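Local coordinates for beta-lactamase/D-alanine Carboxypeptidase (PDB 3RJU), which probably acts as a serine hydrolase of the beta-lactamase/D-alanine carboxypeptidase family, cleaving beta-lactams or D-alanyl peptide bonds, at residues A14-F18 against R39-E43; E70-L75 against L182-I187; A91-V97 against W141-K145; H110-T115 against P152-A157. One frame throughout, in Å; residues are numbered along the deposited sequence. Where two conformers were deposited one is given.

Overall arrangement
All four contacts lie within one beta-lactamase family region, but at different depths. Interaction 1 is a surface contact at the margin of the large antiparallel sheet, aromatic and without polar bonds, across the chain's centre from the other three. Interaction 2 is the buried one, two helices packed through aliphatic side chains and one lysine-to-carbonyl bond. It touches interaction 4 where M72 meets A112, and both interactions 3 and 4 are nested in the loop it closes. These last two are partly buried, have alternating segments and tie loops to helices 137-144 and 108-113: interaction 3 around a tryptophan, interaction 4 mostly through backbone atoms and a water.

Interaction 1 of 4, residues A14-F18 against R39-E43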
loop_
_atom_site.group_PDB
_atom_site.type_symbol
_atom_site.label_atom_id
_atom_site.label_comp_id
_atom_site.label_asym_id
_atom_site.label_seq_id
_atom_site.Cartn_x
_atom_site.Cartn_y
_atom_site.Cartn_z
ATOM N N ALA A 14 -1.709 -8.259 -20.652
ATOM C CA ALA A 14 -1.008 -7.004 -20.344
ATOM C C ALA A 14 -1.490 -5.825 -21.194
ATOM O O ALA A 14 -1.815 -4.753 -20.674
ATOM C CB ALA A 14 0.507 -7.174 -20.478
ATOM N N GLU A 15 -1.530 -6.015 -22.509
ATOM C CA GLU A 15 -1.947 -4.924 -23.371
ATOM C C GLU A 15 -3.421 -4.564 -23.140
ATOM O O GLU A 15 -3.806 -3.392 -23.214
ATOM C CB GLU A 15 -1.670 -5.238 -24.844
ATOM C CG GLU A 15 -1.539 -3.967 -25.665
ATOM C CD GLU A 15 -1.084 -4.222 -27.082
ATOM O OE1 GLU A 15 -0.273 -3.417 -27.593
ATOM O OE2 GLU A 15 -1.541 -5.218 -27.684
ATOM N N HIS A 16 -4.248 -5.558 -22.827
ATOM C CA HIS A 16 -5.650 -5.268 -22.513
ATOM C C HIS A 16 -5.788 -4.391 -21.273
ATOM O O HIS A 16 -6.607 -3.472 -21.257
ATOM C CB HIS A 16 -6.459 -6.551 -22.318
ATOM C CG HIS A 16 -6.725 -7.289 -23.588
ATOM N ND1 HIS A 16 -7.002 -6.649 -24.774
ATOM C CD2 HIS A 16 -6.754 -8.614 -23.856
ATOM C CE1 HIS A 16 -7.186 -7.550 -25.723
ATOM N NE2 HIS A 16 -7.050 -8.750 -25.190
ATOM N N ILE A 17 -4.992 -4.675 -20.236
ATOM C CA ILE A 17 -5.026 -3.874 -19.025
ATOM C C ILE A 17 -4.605 -2.444 -19.339
ATOM O O ILE A 17 -5.228 -1.480 -18.872
ATOM C CB ILE A 17 -4.118 -4.480 -17.938
ATOM C CG1 ILE A 17 -4.664 -5.845 -17.513
ATOM C CG2 ILE A 17 -3.996 -3.532 -16.725
ATOM C CD1 ILE A 17 -3.674 -6.696 -16.701
ATOM N N PHE A 18 -3.560 -2.312 -20.148
ATOM C CA PHE A 18 -3.088 -0.999 -20.577
ATOM C C PHE A 18 -4.193 -0.213 -21.297
ATOM O O PHE A 18 -4.454 0.939 -20.968
ATOM C CB PHE A 18 -1.884 -1.145 -21.520
ATOM C CG PHE A 18 -1.445 0.157 -22.142
ATOM C CD1 PHE A 18 -0.987 1.205 -21.348
ATOM C CD2 PHE A 18 -1.491 0.340 -23.520
ATOM C CE1 PHE A 18 -0.594 2.404 -21.911
ATOM C CE2 PHE A 18 -1.095 1.540 -24.093
ATOM C CZ PHE A 18 -0.649 2.571 -23.289
ATOM N N ARG A 39 6.424 -5.909 -18.200
ATOM C CA ARG A 39 5.896 -5.270 -19.403
ATOM C C ARG A 39 5.721 -3.786 -19.108
ATOM O O ARG A 39 5.363 -3.400 -17.985
ATOM C CB ARG A 39 4.548 -5.879 -19.832
ATOM C CG ARG A 39 4.602 -7.353 -20.217
ATOM C CD ARG A 39 5.460 -7.580 -21.451
ATOM N NE ARG A 39 5.394 -8.970 -21.899
ATOM C CZ ARG A 39 6.380 -9.844 -21.752
ATOM N NH1 ARG A 39 7.514 -9.460 -21.185
ATOM N NH2 ARG A 39 6.241 -11.090 -22.197
ATOM N N SER A 40 6.007 -2.959 -20.106
ATOM C CA SER A 40 5.818 -1.525 -20.001
ATOM C C SER A 40 5.089 -1.044 -21.247
ATOM O O SER A 40 5.366 -1.515 -22.357
ATOM C CB SER A 40 7.163 -0.796 -19.913
ATOM O OG SER A 40 7.903 -1.229 -18.792
ATOM N N PHE A 41 4.170 -0.106 -21.069
ATOM C CA PHE A 41 3.391 0.416 -22.183
ATOM C C PHE A 41 3.204 1.913 -22.062
ATOM O O PHE A 41 3.214 2.468 -20.957
ATOM C CB PHE A 41 1.991 -0.194 -22.187
ATOM C CG PHE A 41 1.976 -1.682 -22.274
ATOM C CD1 PHE A 41 2.011 -2.318 -23.495
ATOM C CD2 PHE A 41 1.883 -2.453 -21.116
ATOM C CE1 PHE A 41 1.991 -3.712 -23.569
ATOM C CE2 PHE A 41 1.860 -3.832 -21.188
ATOM C CZ PHE A 41 1.914 -4.460 -22.420
ATOM N N GLY A 42 2.966 2.558 -23.201
ATOM C CA GLY A 42 2.588 3.953 -23.188
ATOM C C GLY A 42 3.755 4.888 -22.967
ATOM O O GLY A 42 4.864 4.638 -23.437
ATOM N N GLU A 43 3.492 5.968 -22.232
ATOM C CA GLU A 43 4.420 7.088 -22.154
ATOM C C GLU A 43 4.595 7.530 -20.722
ATOM O O GLU A 43 3.661 7.431 -19.925
ATOM C CB GLU A 43 3.848 8.270 -22.932
ATOM C CG GLU A 43 3.382 7.969 -24.318
ATOM C CD GLU A 43 2.706 9.180 -24.918
ATOM O OE1 GLU A 43 1.546 9.493 -24.551
ATOM O OE2 GLU A 43 3.355 9.830 -25.744
#
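F18 and F41 form the centre of this contact, and they meet by a methylene over a ring more than by ring on ring. The CB of F41 sits over the middle of the F18 face, 3.5 Å from the ring centroid and 15° off its normal, a CH-pi contact. The two ring planes are only 20° apart but slid so far past each other, with centroids 5.4 Å apart, that they barely overlap. F18 reaches the strand because its CG is anti to the backbone N (chi1 173°), which carries the ring along to G42, where CZ lies 3.5 Å from G42 CA. F41 turns the other way, its CG anti to the carbonyl carbon, and runs back along the helix. There A14 CB touches the ring at its edge, 3.6 Å from F41 CZ, and the CG of E15 passes 4.1 Å from F41 CE1. At the far end R39 adds its CG against A14 CB, while its guanidinium is engaged by D11 in a salt bridge. M26 of strand 25-32 touches both phenylalanines. The arrangement is that of an N-terminal helix packed on the outermost strand of the antiparallel sheet, as in the alpha/beta domain of serine beta-lactamases.

Interaction 2 of 4, residues E70-L75 against L182-I187; sequences EIMVKL and LLRDKI
I71 projects from segment 70-75 as a knob into a hole formed by L182, L183, K186 and I187. Its two branches divide the work: CG2 reaches L182 CD1 at 4.0 Å, and the I71 and I187 side chains cross at about a right angle, I71 CG1 lying 3.8 Å from I187 CD1. CG1 is placed anti to the carbonyl carbon (chi1 -67°), and the extended chi2 sends CD1 onward to the backbone of L183. L75 widens the apolar patch, its CD1 meeting L182 CD1 crosswise and its CD2 resting on the aliphatic CE of K186.

On the other flank E70 and I187 approach from opposite directions, the methyl CD1 of I187 coming to 3.3 Å from E70 OE1. K74, extended, donates from NZ to K186 O at 2.9 Å, tilted 22° from the carbonyl plane, and also forms a salt bridge with E70 OE2 at 2.8 Å on the anti side, well out of the carboxylate plane. K252 and W239 also hold this carboxylate, probably fixing its rotation. K186 directs its amine to D78. The axes of the 70-75 and 182-187 segments pass 10.3 Å apart at 65°, and K186 O lies within the wider pi-type turn at 183-187. This is a single knob-into-hole contact between obliquely crossing helices, 64-77, whose start carries a probable SxxK motif, and 179-191, in the helical part of the beta-lactamase fold.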
loop_
_atom_site.group_PDB
_atom_site.type_symbol
_atom_site.label_atom_id
_atom_site.label_comp_id
_atom_site.label_asym_id
_atom_site.label_seq_id
_atom_site.Cartn_x
_atom_site.Cartn_y
_atom_site.Cartn_z
ATOM N N GLU A 70 4.332 -3.639 7.673
ATOM C CA GLU A 70 5.563 -4.429 7.704
ATOM C C GLU A 70 6.484 -3.962 8.833
ATOM O O GLU A 70 7.000 -4.764 9.616
ATOM C CB GLU A 70 6.326 -4.332 6.370
ATOM C CG GLU A 70 7.715 -5.005 6.454
ATOM C CD GLU A 70 8.446 -5.142 5.142
ATOM O OE1 GLU A 70 8.027 -4.527 4.180
ATOM O OE2 GLU A 70 9.488 -5.851 5.095
ATOM N N ILE A 71 6.697 -2.655 8.906
ATOM C CA ILE A 71 7.513 -2.076 9.964
ATOM C C ILE A 71 6.932 -2.361 11.346
ATOM O O ILE A 71 7.675 -2.723 12.267
ATOM C CB ILE A 71 7.750 -0.571 9.722
ATOM C CG1 ILE A 71 8.630 -0.405 8.476
ATOM C CG2 ILE A 71 8.400 0.106 10.948
ATOM C CD1 ILE A 71 8.735 1.019 7.979
HETATM N N MSE A 72 5.618 -2.218 11.502
HETATM C CA MSE A 72 4.987 -2.553 12.775
HETATM C C MSE A 72 5.261 -4.016 13.154
HETATM O O MSE A 72 5.641 -4.319 14.283
HETATM C CB MSE A 72 3.484 -2.301 12.726
HETATM C CG MSE A 72 2.778 -2.615 14.044
HETATM SE SE MSE A 72 0.840 -2.490 13.870
HETATM C CE MSE A 72 0.591 -3.908 12.549
ATOM N N VAL A 73 5.081 -4.926 12.202
ATOM C CA VAL A 73 5.296 -6.347 12.469
ATOM C C VAL A 73 6.765 -6.623 12.827
ATOM O O VAL A 73 7.062 -7.385 13.761
ATOM C CB VAL A 73 4.820 -7.195 11.267
ATOM C CG1 VAL A 73 5.351 -8.617 11.330
ATOM C CG2 VAL A 73 3.296 -7.173 11.195
ATOM N N LYS A 74 7.693 -6.000 12.106
ATOM C CA LYS A 74 9.099 -6.189 12.422
ATOM C C LYS A 74 9.460 -5.632 13.797
ATOM O O LYS A 74 10.148 -6.305 14.585
ATOM C CB LYS A 74 9.987 -5.618 11.321
ATOM C CG LYS A 74 9.905 -6.463 10.058
ATOM C CD LYS A 74 10.680 -5.871 8.928
ATOM C CE LYS A 74 10.963 -6.937 7.880
ATOM N NZ LYS A 74 11.664 -6.324 6.735
ATOM N N LEU A 75 8.952 -4.443 14.124
ATOM C CA LEU A 75 9.208 -3.877 15.454
ATOM C C LEU A 75 8.567 -4.713 16.568
ATOM O O LEU A 75 9.102 -4.797 17.677
ATOM C CB LEU A 75 8.728 -2.418 15.536
ATOM C CG LEU A 75 9.550 -1.409 14.732
ATOM C CD1 LEU A 75 8.915 -0.019 14.858
ATOM C CD2 LEU A 75 10.997 -1.377 15.180
ATOM N N LEU A 182 13.365 4.350 9.748
ATOM C CA LEU A 182 12.777 3.020 9.832
ATOM C C LEU A 182 12.544 2.404 8.459
ATOM O O LEU A 182 12.855 1.228 8.246
ATOM C CB LEU A 182 11.450 3.036 10.593
ATOM C CG LEU A 182 11.520 3.108 12.104
ATOM C CD1 LEU A 182 10.107 3.257 12.685
ATOM C CD2 LEU A 182 12.202 1.858 12.637
ATOM N N LEU A 183 11.965 3.182 7.545
ATOM C CA LEU A 183 11.689 2.703 6.183
ATOM C C LEU A 183 12.998 2.239 5.537
ATOM O O LEU A 183 13.061 1.172 4.923
ATOM C CB LEU A 183 11.036 3.816 5.356
ATOM C CG LEU A 183 10.771 3.565 3.875
ATOM C CD1 LEU A 183 9.873 2.342 3.709
ATOM C CD2 LEU A 183 10.137 4.810 3.262
ATOM N N ARG A 184 14.047 3.048 5.696
ATOM C CA ARG A 184 15.353 2.720 5.155
ATOM C C ARG A 184 15.927 1.477 5.845
ATOM O O ARG A 184 16.303 0.508 5.190
ATOM C CB ARG A 184 16.291 3.919 5.337
ATOM C CG ARG A 184 17.698 3.723 4.802
ATOM C CD ARG A 184 18.632 4.780 5.372
ATOM N NE ARG A 184 18.740 4.645 6.828
ATOM C CZ ARG A 184 19.228 5.574 7.644
ATOM N NH1 ARG A 184 19.651 6.736 7.164
ATOM N NH2 ARG A 184 19.281 5.343 8.946
ATOM N N ASP A 185 15.961 1.488 7.177
ATOM C CA ASP A 185 16.647 0.422 7.923
ATOM C C ASP A 185 15.928 -0.928 7.907
ATOM O O ASP A 185 16.584 -1.993 7.878
ATOM C CB ASP A 185 16.907 0.848 9.378
ATOM C CG ASP A 185 17.813 2.059 9.479
ATOM O OD1 ASP A 185 18.457 2.415 8.467
ATOM O OD2 ASP A 185 17.880 2.655 10.577
ATOM N N LYS A 186 14.597 -0.893 7.948
ATOM C CA LYS A 186 13.815 -2.128 7.993
ATOM C C LYS A 186 13.431 -2.675 6.622
ATOM O O LYS A 186 13.192 -3.868 6.483
ATOM C CB LYS A 186 12.540 -1.949 8.834
ATOM C CG LYS A 186 12.776 -1.800 10.335
ATOM C CD LYS A 186 13.553 -2.977 10.861
ATOM C CE LYS A 186 13.299 -3.205 12.343
ATOM N NZ LYS A 186 14.077 -4.381 12.822
ATOM N N ILE A 187 13.354 -1.802 5.617
ATOM C CA ILE A 187 12.844 -2.228 4.319
ATOM C C ILE A 187 13.780 -1.971 3.138
ATOM O O ILE A 187 14.251 -2.912 2.483
ATOM C CB ILE A 187 11.475 -1.595 4.006
ATOM C CG1 ILE A 187 10.456 -2.005 5.065
ATOM C CG2 ILE A 187 11.001 -2.044 2.621
ATOM C CD1 ILE A 187 9.039 -1.447 4.832
#

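Interaction 3 of 4, residues A91-V97 against W141-K145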
loop_
_atom_site.group_PDB
_atom_site.type_symbol
_atom_site.label_atom_id
_atom_site.label_comp_id
_atom_site.label_asym_id
_atom_site.label_seq_id
_atom_site.Cartn_x
_atom_site.Cartn_y
_atom_site.Cartn_z
ATOM N N ALA A 91 2.119 8.560 22.488
ATOM C CA ALA A 91 1.700 9.949 22.329
ATOM C C ALA A 91 2.777 10.868 22.875
ATOM O O ALA A 91 3.452 10.521 23.837
ATOM C CB ALA A 91 0.383 10.198 23.056
ATOM N N PRO A 92 2.937 12.050 22.263
ATOM C CA PRO A 92 3.909 13.010 22.794
ATOM C C PRO A 92 3.623 13.290 24.260
ATOM O O PRO A 92 2.503 13.083 24.723
ATOM C CB PRO A 92 3.651 14.273 21.972
ATOM C CG PRO A 92 2.966 13.807 20.731
ATOM C CD PRO A 92 2.206 12.565 21.093
ATOM N N LYS A 93 4.637 13.754 24.981
ATOM C CA LYS A 93 4.490 14.099 26.386
ATOM C C LYS A 93 3.241 14.944 26.638
ATOM O O LYS A 93 3.074 16.016 26.055
ATOM C CB LYS A 93 5.732 14.856 26.869
ATOM C CG LYS A 93 6.152 15.996 25.939
ATOM C CD LYS A 93 6.364 17.313 26.690
ATOM C CE LYS A 93 7.840 17.698 26.747
ATOM N NZ LYS A 93 8.027 19.170 26.925
ATOM N N GLY A 94 2.361 14.441 27.499
ATOM C CA GLY A 94 1.229 15.214 27.979
ATOM C C GLY A 94 0.062 15.443 27.034
ATOM O O GLY A 94 -0.889 16.141 27.394
ATOM N N VAL A 95 0.108 14.873 25.833
ATOM C CA VAL A 95 -1.020 15.034 24.920
ATOM C C VAL A 95 -1.993 13.859 24.998
ATOM O O VAL A 95 -1.597 12.696 25.031
ATOM C CB VAL A 95 -0.587 15.325 23.456
ATOM C CG1 VAL A 95 0.917 15.453 23.362
ATOM C CG2 VAL A 95 -1.124 14.271 22.498
ATOM N N ASN A 96 -3.273 14.198 25.045
ATOM C CA ASN A 96 -4.349 13.235 25.189
ATOM C C ASN A 96 -4.626 12.513 23.878
ATOM O O ASN A 96 -4.597 13.124 22.808
ATOM C CB ASN A 96 -5.611 13.964 25.666
ATOM C CG ASN A 96 -6.841 13.080 25.653
ATOM O OD1 ASN A 96 -6.951 12.133 26.439
ATOM N ND2 ASN A 96 -7.787 13.394 24.767
ATOM N N VAL A 97 -4.850 11.206 23.957
ATOM C CA VAL A 97 -5.374 10.467 22.819
ATOM C C VAL A 97 -6.768 10.012 23.205
ATOM O O VAL A 97 -6.938 9.249 24.157
ATOM C CB VAL A 97 -4.519 9.247 22.455
ATOM C CG1 VAL A 97 -5.214 8.436 21.359
ATOM C CG2 VAL A 97 -3.129 9.693 22.011
ATOM N N TRP A 141 -1.390 15.534 15.566
ATOM C CA TRP A 141 -1.423 15.417 17.015
ATOM C C TRP A 141 -2.120 16.598 17.680
ATOM O O TRP A 141 -2.757 16.428 18.714
ATOM C CB TRP A 141 -0.028 15.121 17.577
ATOM C CG TRP A 141 0.341 13.735 17.205
ATOM C CD1 TRP A 141 0.932 13.323 16.037
ATOM C CD2 TRP A 141 0.075 12.542 17.962
ATOM N NE1 TRP A 141 1.064 11.955 16.033
ATOM C CE2 TRP A 141 0.544 11.451 17.197
ATOM C CE3 TRP A 141 -0.521 12.292 19.206
ATOM C CZ2 TRP A 141 0.465 10.128 17.648
ATOM C CZ3 TRP A 141 -0.602 10.977 19.653
ATOM C CH2 TRP A 141 -0.127 9.912 18.868
ATOM N N GLN A 142 -2.044 17.773 17.058
ATOM C CA GLN A 142 -2.799 18.928 17.523
ATOM C C GLN A 142 -4.309 18.668 17.391
ATOM O O GLN A 142 -5.080 18.986 18.293
ATOM C CB GLN A 142 -2.370 20.189 16.765
ATOM C CG GLN A 142 -3.010 21.470 17.258
ATOM C CD GLN A 142 -2.725 21.748 18.731
ATOM O OE1 GLN A 142 -1.622 21.487 19.232
ATOM N NE2 GLN A 142 -3.730 22.272 19.437
ATOM N N TRP A 143 -4.721 18.057 16.283
ATOM C CA TRP A 143 -6.121 17.691 16.084
ATOM C C TRP A 143 -6.545 16.565 17.020
ATOM O O TRP A 143 -7.614 16.613 17.610
ATOM C CB TRP A 143 -6.372 17.256 14.630
ATOM C CG TRP A 143 -7.767 16.741 14.406
ATOM C CD1 TRP A 143 -8.880 17.488 14.101
ATOM C CD2 TRP A 143 -8.210 15.374 14.479
ATOM N NE1 TRP A 143 -9.987 16.665 13.979
ATOM C CE2 TRP A 143 -9.601 15.367 14.204
ATOM C CE3 TRP A 143 -7.567 14.156 14.745
ATOM C CZ2 TRP A 143 -10.359 14.196 14.200
ATOM C CZ3 TRP A 143 -8.330 12.983 14.739
ATOM C CH2 TRP A 143 -9.709 13.016 14.458
ATOM N N LEU A 144 -5.709 15.544 17.151
ATOM C CA LEU A 144 -6.105 14.339 17.874
ATOM C C LEU A 144 -6.411 14.661 19.343
ATOM O O LEU A 144 -7.353 14.128 19.944
ATOM C CB LEU A 144 -5.007 13.270 17.746
ATOM C CG LEU A 144 -5.309 11.887 18.312
ATOM C CD1 LEU A 144 -6.502 11.241 17.607
ATOM C CD2 LEU A 144 -4.074 11.014 18.213
ATOM N N LYS A 145 -5.639 15.572 19.915
ATOM C CA LYS A 145 -5.736 15.794 21.344
ATOM C C LYS A 145 -7.081 16.404 21.749
ATOM O O LYS A 145 -7.495 16.289 22.897
ATOM C CB LYS A 145 -4.561 16.630 21.845
ATOM C CG LYS A 145 -4.598 18.079 21.444
ATOM C CD LYS A 145 -3.353 18.768 21.958
ATOM C CE LYS A 145 -3.387 20.250 21.673
ATOM N NZ LYS A 145 -2.122 20.904 22.127
#
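The 91-97 segment has no regular structure but folds through a type II beta turn from P92 to V95, closed by a V95 N to P92 O bond, and comes nearest to the 141-145 segment where the CA atoms of N96 and K145 are 4.8 Å apart. This type II turn packs against the indole of W141 in the helical region of the beta-lactamase fold. W141, its CG anti to the carbonyl carbon (chi1 -71°), lays its indole against the turn. P92 CD lies over one face of the six-membered ring in a CH-pi contact, 3.7 Å from its centroid, and L144 CD2 covers the opposite face from the next turn of the helix; both sit offset toward the rim. The methyls V95 CG2 and V97 CG2 meet the ring at its edge, the latter 3.7 Å from W141 CZ3, while A91 CB approaches the same CZ3 obliquely. The indole is thus gripped on both faces and along part of its rim, and its NE1 is bonded to D169 of helix 162-175.

V97 CG2 also touches L144 CD2, extending the apolar packing past the indole. Polar links at the outer end are slight: N96 ND2 makes a weak, nearly straight hydrogen bond to K145 O. N96 O is buried without a hydrogen-bond partner in the model; K145 CA approaches it in a CA-H...O contact at 3.3 Å.

Interaction 4 of 4, residues H110-T115 against P152-A157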
loop_
_atom_site.group_PDB
_atom_site.type_symbol
_atom_site.label_atom_id
_atom_site.label_comp_id
_atom_site.label_asym_id
_atom_site.label_seq_id
_atom_site.Cartn_x
_atom_site.Cartn_y
_atom_site.Cartn_z
ATOM N N HIS A 110 -5.715 -1.732 15.534
ATOM C CA HIS A 110 -6.904 -1.070 14.999
ATOM C C HIS A 110 -6.518 -0.085 13.900
ATOM O O HIS A 110 -7.217 0.035 12.896
ATOM C CB HIS A 110 -7.701 -0.351 16.096
ATOM C CG HIS A 110 -8.206 -1.264 17.167
ATOM N ND1 HIS A 110 -7.883 -1.100 18.500
ATOM C CD2 HIS A 110 -9.009 -2.355 17.100
ATOM C CE1 HIS A 110 -8.477 -2.048 19.211
ATOM N NE2 HIS A 110 -9.153 -2.832 18.384
ATOM N N LEU A 111 -5.427 0.647 14.101
ATOM C CA LEU A 111 -4.980 1.573 13.064
ATOM C C LEU A 111 -4.646 0.788 11.797
ATOM O O LEU A 111 -4.977 1.220 10.688
ATOM C CB LEU A 111 -3.744 2.352 13.531
ATOM C CG LEU A 111 -3.906 3.153 14.829
ATOM C CD1 LEU A 111 -2.529 3.691 15.244
ATOM C CD2 LEU A 111 -4.905 4.283 14.667
ATOM N N ALA A 112 -3.972 -0.353 11.949
ATOM C CA ALA A 112 -3.508 -1.112 10.781
ATOM C C ALA A 112 -4.625 -1.813 10.010
ATOM O O ALA A 112 -4.509 -2.071 8.806
ATOM C CB ALA A 112 -2.434 -2.134 11.195
ATOM N N SER A 113 -5.698 -2.153 10.715
ATOM C CA SER A 113 -6.823 -2.882 10.129
ATOM C C SER A 113 -8.053 -1.990 9.812
ATOM O O SER A 113 -9.118 -2.501 9.452
ATOM C CB SER A 113 -7.262 -4.017 11.062
ATOM O OG SER A 113 -7.676 -3.504 12.332
ATOM N N HIS A 114 -7.910 -0.673 9.954
ATOM C CA HIS A 114 -8.988 0.279 9.634
ATOM C C HIS A 114 -10.191 0.198 10.579
ATOM O O HIS A 114 -11.320 0.590 10.221
ATOM C CB HIS A 114 -9.452 0.150 8.164
ATOM C CG HIS A 114 -8.334 0.288 7.184
ATOM N ND1 HIS A 114 -7.667 1.481 6.957
ATOM C CD2 HIS A 114 -7.740 -0.634 6.395
ATOM C CE1 HIS A 114 -6.716 1.281 6.058
ATOM N NE2 HIS A 114 -6.739 0.006 5.705
ATOM N N THR A 115 -9.947 -0.300 11.788
ATOM C CA THR A 115 -11.043 -0.491 12.738
ATOM C C THR A 115 -10.973 0.444 13.957
ATOM O O THR A 115 -11.632 0.202 14.981
ATOM C CB THR A 115 -11.128 -1.957 13.212
ATOM O OG1 THR A 115 -9.872 -2.346 13.779
ATOM C CG2 THR A 115 -11.491 -2.870 12.025
ATOM N N PRO A 152 -16.763 2.372 19.145
ATOM C CA PRO A 152 -15.733 1.538 19.779
ATOM C C PRO A 152 -14.797 0.912 18.746
ATOM O O PRO A 152 -15.194 0.689 17.606
ATOM C CB PRO A 152 -16.531 0.447 20.485
ATOM C CG PRO A 152 -17.898 0.487 19.899
ATOM C CD PRO A 152 -18.122 1.835 19.303
ATOM N N PRO A 153 -13.572 0.585 19.156
ATOM C CA PRO A 153 -12.632 -0.022 18.204
ATOM C C PRO A 153 -12.987 -1.485 17.879
ATOM O O PRO A 153 -13.598 -2.190 18.686
ATOM C CB PRO A 153 -11.287 0.085 18.933
ATOM C CG PRO A 153 -11.671 -0.004 20.410
ATOM C CD PRO A 153 -13.027 0.681 20.527
ATOM N N GLY A 154 -12.606 -1.938 16.689
ATOM C CA GLY A 154 -12.840 -3.312 16.297
ATOM C C GLY A 154 -14.275 -3.648 15.934
ATOM O O GLY A 154 -14.645 -4.828 15.885
ATOM N N VAL A 155 -15.082 -2.621 15.678
ATOM C CA VAL A 155 -16.499 -2.814 15.398
ATOM C C VAL A 155 -16.859 -2.505 13.953
ATOM O O VAL A 155 -17.644 -3.227 13.334
ATOM C CB VAL A 155 -17.353 -1.969 16.364
ATOM C CG1 VAL A 155 -18.826 -1.920 15.946
ATOM C CG2 VAL A 155 -17.222 -2.539 17.780
ATOM N N LYS A 156 -16.285 -1.429 13.426
ATOM C CA LYS A 156 -16.507 -1.032 12.037
ATOM C C LYS A 156 -15.168 -0.838 11.334
ATOM O O LYS A 156 -14.218 -0.297 11.921
ATOM C CB LYS A 156 -17.293 0.287 11.968
ATOM C CG LYS A 156 -18.729 0.213 12.452
ATOM C CD LYS A 156 -19.425 1.552 12.314
ATOM C CE LYS A 156 -20.838 1.499 12.872
ATOM N NZ LYS A 156 -21.526 2.801 12.617
ATOM N N ALA A 157 -15.074 -1.292 10.085
ATOM C CA ALA A 157 -13.930 -0.922 9.260
ATOM C C ALA A 157 -14.301 0.327 8.488
ATOM O O ALA A 157 -15.364 0.386 7.885
ATOM C CB ALA A 157 -13.557 -2.031 8.293
HETATM O O HOH W 1 -14.574 0.208 15.069
#
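T115, which buries the most surface here, meets the 152-157 segment chiefly through its carbonyl. T115 O accepts from G154 N at 2.9 Å, with an N-H...O angle of 165°, the donor standing out of the carbonyl plane. Water 1 lies 2.9 Å from the same T115 O, near P152 O as well, and accepts from K156 N, so it bridges the loop to the segment after the helix. T115 CA points its hydrogen at K156 O, 3.3 Å away, and its CG2 faces A157. The hydroxyl turns elsewhere: with OG1 between the backbone N and the carbonyl carbon (chi1 56°), it donates to S113 OG and lies in plane at the edge of the H110 ring.

P153 lays its CB over the centre of that imidazole, 3.5 Å from the centroid and only 7° off the normal, a CH-pi contact. The histidine's ND1 is bonded to R107 N, which should hold the ring flat against the proline. The next residue, G154, takes positive phi within the type II beta turn from P152 to V155; its N points to T115 O and lies 3.6 Å from H110 CD2.

H114, the first residue to leave helical geometry after helix 108-113, has the positive phi of a Schellman motif, and H114 O receives a CA-H...O contact from A157 CA at 3.2 Å. The H114 ring stacks on Y159, one of the residues of the probable SxxK-type active site. The chemistry, mainly backbone carbonyls met by N-H, C-H and water with one proline-imidazole contact, implies a join that depends on main-chain shape more than on charge.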